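Local coordinates for thermophilic dibenzothiophene desulfurization enzyme C (Paenibacillus sp. A11-2, PDB 5XB8), which probably catalyses the FMNH2- and oxygen-dependent oxidation of dibenzothiophene, by way of its 5-oxide, to the 5,5-dioxide, at residues A165-V170 / A186-S191; L260-G265 / R350-L355. All blocks are in the same frame, centred on the assembly; numbering follows the deposited sequence.

Contact 1 (A165-V170 / A186-S191); sequences ADRLLV and AALIPS
Leu168 with Ile189 and Val170 with Ala187 are the hydrogen-bonded pairs of an antiparallel hairpin, strands 167-174 and 184-190. Each pair exchanges two backbone bonds. Leu168 N reaches Ile189 O at 2.9 Å, nearly straight at 169°. On the face of Val170 and Ile189, Val170 CG2 packs on Ile189 CG1 at 4.0 Å. Leu188 turns to the other face, where Leu188 CD2 lies 3.6 Å from Arg167 CB.

Arg167 starts with CG beside its backbone N, and the chain bends at chi2 (-74°). The bend brings the guanidinium across Pro190, whose CG sits 4.0 Å above the centre of one guanidinium face. Arg167 NH1 donates to Asp166 O at 2.9 Å, from above the carbonyl plane. Arg167 NE is weakly held by a water that donates to Leu188 O at 2.7 Å. Cutting the side chain back to an alanine here would probably uncover the Pro190 ring and leave Asp166 O without this donor and the water without its NE partner.

At the open end of the hairpin, away from its turn, Ser191 OG gives a short bond of 2.5 Å to Ala165 O, nearly along the C=O axis. Leu169 packs on helix 85-104 and lies about 4 Å, side chain to side chain, from the FMN-binding Asn126. The arrangement is a two-stranded part of the beta domain of the acyl-CoA dehydrogenase fold, beside the flavin site.

Contact 2 (L260-G265 / R350-L355); sequences LGIARG and RLVIEL
Leu351 O accepts the backbone N of Leu355 at 2.9 Å, and both residues meet the other helix. This helical bond fixes the turn of helix 331-358 that carries the contact. Between the two helices the meeting is apolar. Their axes approach to 8.9 Å and run in roughly the same direction, 31° apart.

Ala263 is the small residue at the centre. Ala263 CA is 4.9 Å from Val352 CA. The CG2 branch of Val352 stands anti to the backbone N and reaches across. Val352 CG2 touches Ile262 CG2 at 3.7 Å and lies equally close to Ala263 N. The side chains of Ile262 and Val352 meet at a slant.

One turn on, Leu355 approaches Ala263 with both methyls. Leu355 CD2 lies 3.6 Å from Ala263 O, and Leu355 CD1 lies 4.2 Å from Ala263 CB. Leu260 CD2 and Leu351 CD2 meet more loosely at the border.

All six touching residues are buried. The contact joins helices 247-276 and 331-358 in the helical C-terminal domain. Ala382 of helix 376-385 packs against both Ile262 and Val352, and Ala313 of helix 293-324 lies against Leu260.

How the contacts relate
From the N terminus, the chain passes through helices before it enters the beta region. Contact 1 comes first. It closes a short loop, with 15 residues between its segments and no helix among them. The chain then leaves the sheet region and enters helix 247-276, where contact 2 opens. Contact 2 closes a much longer loop of 84 residues, mostly helix, which includes helix 293-324. The two loops are in series and neither nest nor cross. The centres of contacts 1 and 2 are about 32 Å apart, on opposite sides of the chain's centre. Contact 1 ties strand 167-174 to strand 184-190 in the middle beta domain; contact 2 ties helix 247-276 to helix 331-358 in the C-terminal helical domain.

Contact 1 (A165-V170 / A186-S191)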
# COMPACT_ATOMS: atom_id res chain seq x y z
N ALA A 165 8.60 40.57 4.61
CA ALA A 165 7.44 40.75 3.75
C ALA A 165 7.18 42.24 3.56
O ALA A 165 7.09 42.99 4.54
CB ALA A 165 6.23 40.05 4.36
N ASP A 166 7.05 42.66 2.31
CA ASP A 166 6.84 44.08 2.06
C ASP A 166 5.42 44.50 2.38
O ASP A 166 5.19 45.62 2.85
CB ASP A 166 7.19 44.38 0.61
CG ASP A 166 8.58 43.97 0.30
OD1 ASP A 166 9.48 44.69 0.80
OD2 ASP A 166 8.78 42.94 -0.38
N ARG A 167 4.46 43.60 2.16
CA ARG A 167 3.10 43.79 2.62
C ARG A 167 2.62 42.47 3.21
O ARG A 167 3.05 41.40 2.78
CB ARG A 167 2.17 44.23 1.47
CG ARG A 167 2.48 45.63 0.86
CD ARG A 167 2.02 46.72 1.83
NE ARG A 167 2.19 48.06 1.30
CZ ARG A 167 3.34 48.71 1.22
NH1 ARG A 167 4.48 48.16 1.65
NH2 ARG A 167 3.36 49.94 0.72
N LEU A 168 1.76 42.57 4.21
CA LEU A 168 1.12 41.42 4.84
C LEU A 168 -0.36 41.43 4.47
O LEU A 168 -1.02 42.46 4.58
CB LEU A 168 1.26 41.46 6.36
CG LEU A 168 2.64 41.23 6.93
CD1 LEU A 168 2.55 41.43 8.41
CD2 LEU A 168 3.17 39.82 6.58
N LEU A 169 -0.86 40.28 4.03
CA LEU A 169 -2.29 40.05 3.86
C LEU A 169 -2.82 39.59 5.21
O LEU A 169 -2.44 38.52 5.70
CB LEU A 169 -2.54 39.03 2.77
CG LEU A 169 -3.99 38.62 2.53
CD1 LEU A 169 -4.82 39.84 2.15
CD2 LEU A 169 -4.01 37.57 1.44
N VAL A 170 -3.68 40.41 5.80
CA VAL A 170 -4.12 40.24 7.18
C VAL A 170 -5.63 40.03 7.20
O VAL A 170 -6.36 40.72 6.47
CB VAL A 170 -3.73 41.48 8.02
CG1 VAL A 170 -4.28 41.38 9.43
CG2 VAL A 170 -2.21 41.62 8.04
N ALA A 186 -10.40 41.77 5.49
CA ALA A 186 -9.09 41.48 4.93
C ALA A 186 -8.45 42.80 4.53
O ALA A 186 -9.13 43.69 4.01
CB ALA A 186 -9.17 40.57 3.72
N ALA A 187 -7.14 42.92 4.73
CA ALA A 187 -6.44 44.14 4.37
C ALA A 187 -5.03 43.80 3.93
O ALA A 187 -4.50 42.73 4.24
CB ALA A 187 -6.41 45.12 5.53
N LEU A 188 -4.43 44.73 3.19
CA LEU A 188 -3.06 44.61 2.71
C LEU A 188 -2.27 45.75 3.34
O LEU A 188 -2.47 46.91 2.97
CB LEU A 188 -3.02 44.69 1.19
CG LEU A 188 -2.13 43.84 0.29
CD1 LEU A 188 -1.39 44.73 -0.67
CD2 LEU A 188 -1.19 42.92 1.01
N ILE A 189 -1.42 45.45 4.32
CA ILE A 189 -0.78 46.52 5.08
C ILE A 189 0.74 46.40 5.07
O ILE A 189 1.28 45.30 4.91
CB ILE A 189 -1.30 46.58 6.53
CG1 ILE A 189 -0.87 45.34 7.31
CG2 ILE A 189 -2.82 46.76 6.55
CD1 ILE A 189 -1.16 45.46 8.81
N PRO A 190 1.45 47.51 5.24
CA PRO A 190 2.91 47.43 5.39
C PRO A 190 3.27 46.63 6.62
O PRO A 190 2.64 46.74 7.68
CB PRO A 190 3.34 48.90 5.54
CG PRO A 190 2.19 49.70 5.05
CD PRO A 190 0.96 48.90 5.32
N SER A 191 4.30 45.78 6.48
CA SER A 191 4.71 44.97 7.62
C SER A 191 5.34 45.83 8.71
O SER A 191 5.39 45.39 9.87
CB SER A 191 5.69 43.87 7.19
OG SER A 191 6.85 44.44 6.60
O HOH W 1 -0.79 48.57 1.59

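Contact 2 (L260-G265 / R350-L355)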
# COMPACT_ATOMS: atom_id res chain seq x y z
N LEU A 260 4.63 18.02 -5.56
CA LEU A 260 5.20 17.41 -6.76
C LEU A 260 6.62 17.89 -7.03
O LEU A 260 7.46 17.13 -7.52
CB LEU A 260 4.31 17.68 -7.97
CG LEU A 260 2.90 17.08 -7.87
CD1 LEU A 260 2.11 17.43 -9.14
CD2 LEU A 260 2.95 15.57 -7.64
N GLY A 261 6.90 19.15 -6.71
CA GLY A 261 8.27 19.65 -6.84
C GLY A 261 9.24 18.95 -5.90
O GLY A 261 10.30 18.49 -6.31
N ILE A 262 8.87 18.85 -4.62
CA ILE A 262 9.69 18.10 -3.66
C ILE A 262 9.88 16.67 -4.14
O ILE A 262 10.99 16.13 -4.13
CB ILE A 262 9.04 18.15 -2.27
CG1 ILE A 262 9.04 19.58 -1.74
CG2 ILE A 262 9.75 17.22 -1.29
CD1 ILE A 262 8.14 19.77 -0.55
N ALA A 263 8.79 16.03 -4.58
CA ALA A 263 8.87 14.66 -5.08
C ALA A 263 9.88 14.52 -6.21
O ALA A 263 10.70 13.60 -6.22
CB ALA A 263 7.50 14.19 -5.53
N ARG A 264 9.80 15.41 -7.21
CA ARG A 264 10.74 15.35 -8.32
C ARG A 264 12.16 15.61 -7.85
O ARG A 264 13.10 14.93 -8.27
CB ARG A 264 10.35 16.34 -9.41
CG ARG A 264 11.35 16.36 -10.54
CD ARG A 264 10.79 16.96 -11.84
NE ARG A 264 9.89 16.04 -12.54
CZ ARG A 264 10.26 15.04 -13.36
NH1 ARG A 264 11.54 14.80 -13.59
NH2 ARG A 264 9.33 14.27 -13.93
N GLY A 265 12.35 16.64 -7.03
CA GLY A 265 13.68 16.93 -6.52
C GLY A 265 14.30 15.73 -5.81
O GLY A 265 15.45 15.36 -6.08
N ARG A 350 0.32 11.59 -0.95
CA ARG A 350 0.70 10.21 -0.74
C ARG A 350 2.02 9.91 -1.42
O ARG A 350 2.89 9.23 -0.85
CB ARG A 350 -0.37 9.26 -1.26
CG ARG A 350 -1.33 8.74 -0.20
CD ARG A 350 -2.17 9.83 0.38
NE ARG A 350 -3.26 9.30 1.22
CZ ARG A 350 -3.25 9.27 2.55
NH1 ARG A 350 -4.31 8.77 3.18
NH2 ARG A 350 -2.21 9.72 3.25
N LEU A 351 2.18 10.40 -2.64
CA LEU A 351 3.38 10.13 -3.41
C LEU A 351 4.61 10.71 -2.72
O LEU A 351 5.61 10.01 -2.53
CB LEU A 351 3.22 10.72 -4.80
CG LEU A 351 4.47 10.66 -5.68
CD1 LEU A 351 4.92 9.23 -5.87
CD2 LEU A 351 4.18 11.33 -7.01
N VAL A 352 4.56 11.98 -2.34
CA VAL A 352 5.78 12.61 -1.83
C VAL A 352 6.17 12.00 -0.48
O VAL A 352 7.36 11.82 -0.19
CB VAL A 352 5.63 14.14 -1.75
CG1 VAL A 352 4.67 14.58 -0.67
CG2 VAL A 352 7.01 14.81 -1.54
N ILE A 353 5.19 11.68 0.36
CA ILE A 353 5.51 11.14 1.68
C ILE A 353 6.12 9.75 1.55
O ILE A 353 7.07 9.41 2.27
CB ILE A 353 4.25 11.14 2.56
CG1 ILE A 353 3.83 12.58 2.88
CG2 ILE A 353 4.47 10.36 3.84
CD1 ILE A 353 4.83 13.38 3.72
N GLU A 354 5.61 8.92 0.64
CA GLU A 354 6.18 7.59 0.45
C GLU A 354 7.55 7.67 -0.20
O GLU A 354 8.51 7.04 0.26
CB GLU A 354 5.23 6.74 -0.40
CG GLU A 354 5.71 5.31 -0.68
CD GLU A 354 5.52 4.35 0.48
OE1 GLU A 354 5.26 4.83 1.61
OE2 GLU A 354 5.64 3.12 0.26
N LEU A 355 7.66 8.46 -1.28
CA LEU A 355 8.88 8.51 -2.09
C LEU A 355 10.07 9.04 -1.29
O LEU A 355 11.18 8.50 -1.38
CB LEU A 355 8.60 9.38 -3.31
CG LEU A 355 9.64 9.80 -4.31
CD1 LEU A 355 8.89 10.24 -5.57
CD2 LEU A 355 10.48 10.96 -3.80